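PDB 1J6O: TatD-related deoxyribonuclease from Thermotoga maritima, which probably acts as a metal-dependent deoxyribonuclease that hydrolyses ester bonds of DNA. Local coordinates for residues 15-20 against 162-167. Sequence-based numbering, arbitrary orientation.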
loop_
_atom_site.group_PDB
_atom_site.type_symbol
_atom_site.label_atom_id
_atom_site.label_comp_id
_atom_site.label_asym_id
_atom_site.label_seq_id
_atom_site.Cartn_x
_atom_site.Cartn_y
_atom_site.Cartn_z
ATOM N N ASP A 15 -4.117 -7.172 4.103
ATOM C CA ASP A 15 -4.169 -6.420 2.831
ATOM C C ASP A 15 -3.623 -5.048 3.202
ATOM O O ASP A 15 -4.314 -4.266 3.864
ATOM C CB ASP A 15 -5.604 -6.243 2.330
ATOM C CG ASP A 15 -5.667 -5.578 0.957
ATOM O OD1 ASP A 15 -4.640 -5.012 0.492
ATOM O OD2 ASP A 15 -6.764 -5.618 0.360
ATOM N N THR A 16 -2.410 -4.731 2.762
ATOM C CA THR A 16 -1.812 -3.424 3.094
ATOM C C THR A 16 -2.192 -2.255 2.188
ATOM O O THR A 16 -1.657 -1.146 2.342
ATOM C CB THR A 16 -0.261 -3.509 3.139
ATOM O OG1 THR A 16 0.215 -3.914 1.852
ATOM C CG2 THR A 16 0.212 -4.520 4.185
ATOM N N HIS A 17 -3.113 -2.474 1.249
ATOM C CA HIS A 17 -3.499 -1.383 0.376
ATOM C C HIS A 17 -4.893 -1.611 -0.165
ATOM O O HIS A 17 -5.056 -2.232 -1.219
ATOM C CB HIS A 17 -2.498 -1.263 -0.797
ATOM C CG HIS A 17 -2.430 0.106 -1.401
ATOM N ND1 HIS A 17 -1.446 1.014 -1.071
ATOM C CD2 HIS A 17 -3.218 0.723 -2.314
ATOM C CE1 HIS A 17 -1.627 2.130 -1.763
ATOM N NE2 HIS A 17 -2.695 1.978 -2.524
ATOM N N ALA A 18 -5.905 -1.103 0.531
ATOM C CA ALA A 18 -7.276 -1.281 0.068
ATOM C C ALA A 18 -7.999 0.084 -0.080
ATOM O O ALA A 18 -7.563 1.064 0.502
ATOM C CB ALA A 18 -8.000 -2.116 1.066
ATOM N N HIS A 19 -9.084 0.133 -0.861
ATOM C CA HIS A 19 -9.860 1.375 -1.051
ATOM C C HIS A 19 -11.312 0.906 -0.925
ATOM O O HIS A 19 -12.127 1.047 -1.884
ATOM C CB HIS A 19 -9.662 1.949 -2.470
ATOM C CG HIS A 19 -8.227 2.191 -2.834
ATOM N ND1 HIS A 19 -7.491 3.225 -2.296
ATOM C CD2 HIS A 19 -7.413 1.570 -3.726
ATOM C CE1 HIS A 19 -6.288 3.241 -2.850
ATOM N NE2 HIS A 19 -6.217 2.249 -3.725
ATOM N N LEU A 20 -11.657 0.396 0.250
ATOM C CA LEU A 20 -13.004 -0.115 0.497
ATOM C C LEU A 20 -14.096 0.932 0.481
ATOM O O LEU A 20 -15.285 0.603 0.338
ATOM C CB LEU A 20 -13.011 -0.894 1.819
ATOM C CG LEU A 20 -12.188 -2.190 1.770
ATOM C CD1 LEU A 20 -11.867 -2.699 3.200
ATOM C CD2 LEU A 20 -12.969 -3.235 0.990
ATOM N N VAL A 162 6.208 1.221 2.693
ATOM C CA VAL A 162 6.065 0.297 1.595
ATOM C C VAL A 162 5.941 0.979 0.256
ATOM O O VAL A 162 5.292 2.024 0.154
ATOM C CB VAL A 162 4.761 -0.505 1.776
ATOM C CG1 VAL A 162 4.669 -1.580 0.754
ATOM C CG2 VAL A 162 4.674 -1.065 3.227
ATOM N N ILE A 163 6.547 0.384 -0.767
ATOM C CA ILE A 163 6.465 0.918 -2.131
ATOM C C ILE A 163 5.371 -0.041 -2.597
ATOM O O ILE A 163 5.610 -1.224 -2.894
ATOM C CB ILE A 163 7.737 0.684 -2.948
ATOM C CG1 ILE A 163 8.927 1.338 -2.234
ATOM C CG2 ILE A 163 7.550 1.259 -4.358
ATOM C CD1 ILE A 163 8.723 2.838 -1.945
ATOM N N HIS A 164 4.152 0.460 -2.654
ATOM C CA HIS A 164 3.040 -0.378 -3.053
ATOM C C HIS A 164 2.987 -0.766 -4.531
ATOM O O HIS A 164 3.487 -0.042 -5.387
ATOM C CB HIS A 164 1.760 0.305 -2.552
ATOM C CG HIS A 164 0.857 0.808 -3.623
ATOM N ND1 HIS A 164 -0.154 0.043 -4.164
ATOM C CD2 HIS A 164 0.786 2.015 -4.233
ATOM C CE1 HIS A 164 -0.807 0.758 -5.062
ATOM N NE2 HIS A 164 -0.257 1.956 -5.120
ATOM N N ALA A 165 2.404 -1.927 -4.814
ATOM C CA ALA A 165 2.281 -2.431 -6.198
ATOM C C ALA A 165 3.614 -2.245 -6.917
ATOM O O ALA A 165 3.664 -1.724 -8.050
ATOM C CB ALA A 165 1.173 -1.670 -6.942
ATOM N N PHE A 166 4.684 -2.679 -6.259
ATOM C CA PHE A 166 6.031 -2.557 -6.823
ATOM C C PHE A 166 6.029 -3.064 -8.265
ATOM O O PHE A 166 5.642 -4.203 -8.530
ATOM C CB PHE A 166 7.050 -3.354 -6.007
ATOM C CG PHE A 166 8.437 -3.246 -6.546
ATOM C CD1 PHE A 166 9.174 -2.088 -6.349
ATOM C CD2 PHE A 166 8.986 -4.274 -7.298
ATOM C CE1 PHE A 166 10.451 -1.951 -6.895
ATOM C CE2 PHE A 166 10.264 -4.136 -7.850
ATOM C CZ PHE A 166 10.984 -2.979 -7.644
ATOM N N SER A 167 6.501 -2.222 -9.175
ATOM C CA SER A 167 6.525 -2.584 -10.579
ATOM C C SER A 167 7.824 -2.407 -11.347
ATOM O O SER A 167 7.795 -2.160 -12.560
ATOM C CB SER A 167 5.423 -1.801 -11.295
ATOM O OG SER A 167 5.594 -0.399 -11.083
#
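The imidazoles of His17 and His164 lie face to face, their centroids 3.5 Å apart and their planes tilted by only 4°. His17 CE1 sits over the centre of the His164 ring and His164 ND1 over that of His17; at the closest approach His17 CE1 is 3.4 Å from His164 CG, while His17 NE2 is 3.4 Å from His164 CE1. The side chains cross at about a right angle although the ring planes are nearly parallel. The two ND1 atoms approach to 3.5 Å, but the angle is too poor for a hydrogen bond. His17 reaches the stack with CG roughly anti to the backbone N and beside the carbonyl carbon (chi1 -155°), which carries the ring toward His164.

The rings meet near the centre of the chain, at the C-terminal ends of strands 13-18 and 161-163, the first and sixth strands of a TIM barrel, where this fold carries its active site. His17 and His19, with Glu103 and Asp214, are predicted to bind one divalent metal, and His164, with His139, a second.

Hydrogen bonds restrain the rings from outside the stack: His17 NE2 with Glu103 OE1, and His164 ND1 with Glu212 OE2. The backbone N of His17 donates to Asp15 OD1 (3.1 Å) in a nearly straight bond (N-H...OD1 164°) that meets OD1 from above the carboxylate plane, closing an Asx turn where the chain bends at Thr16 and His17.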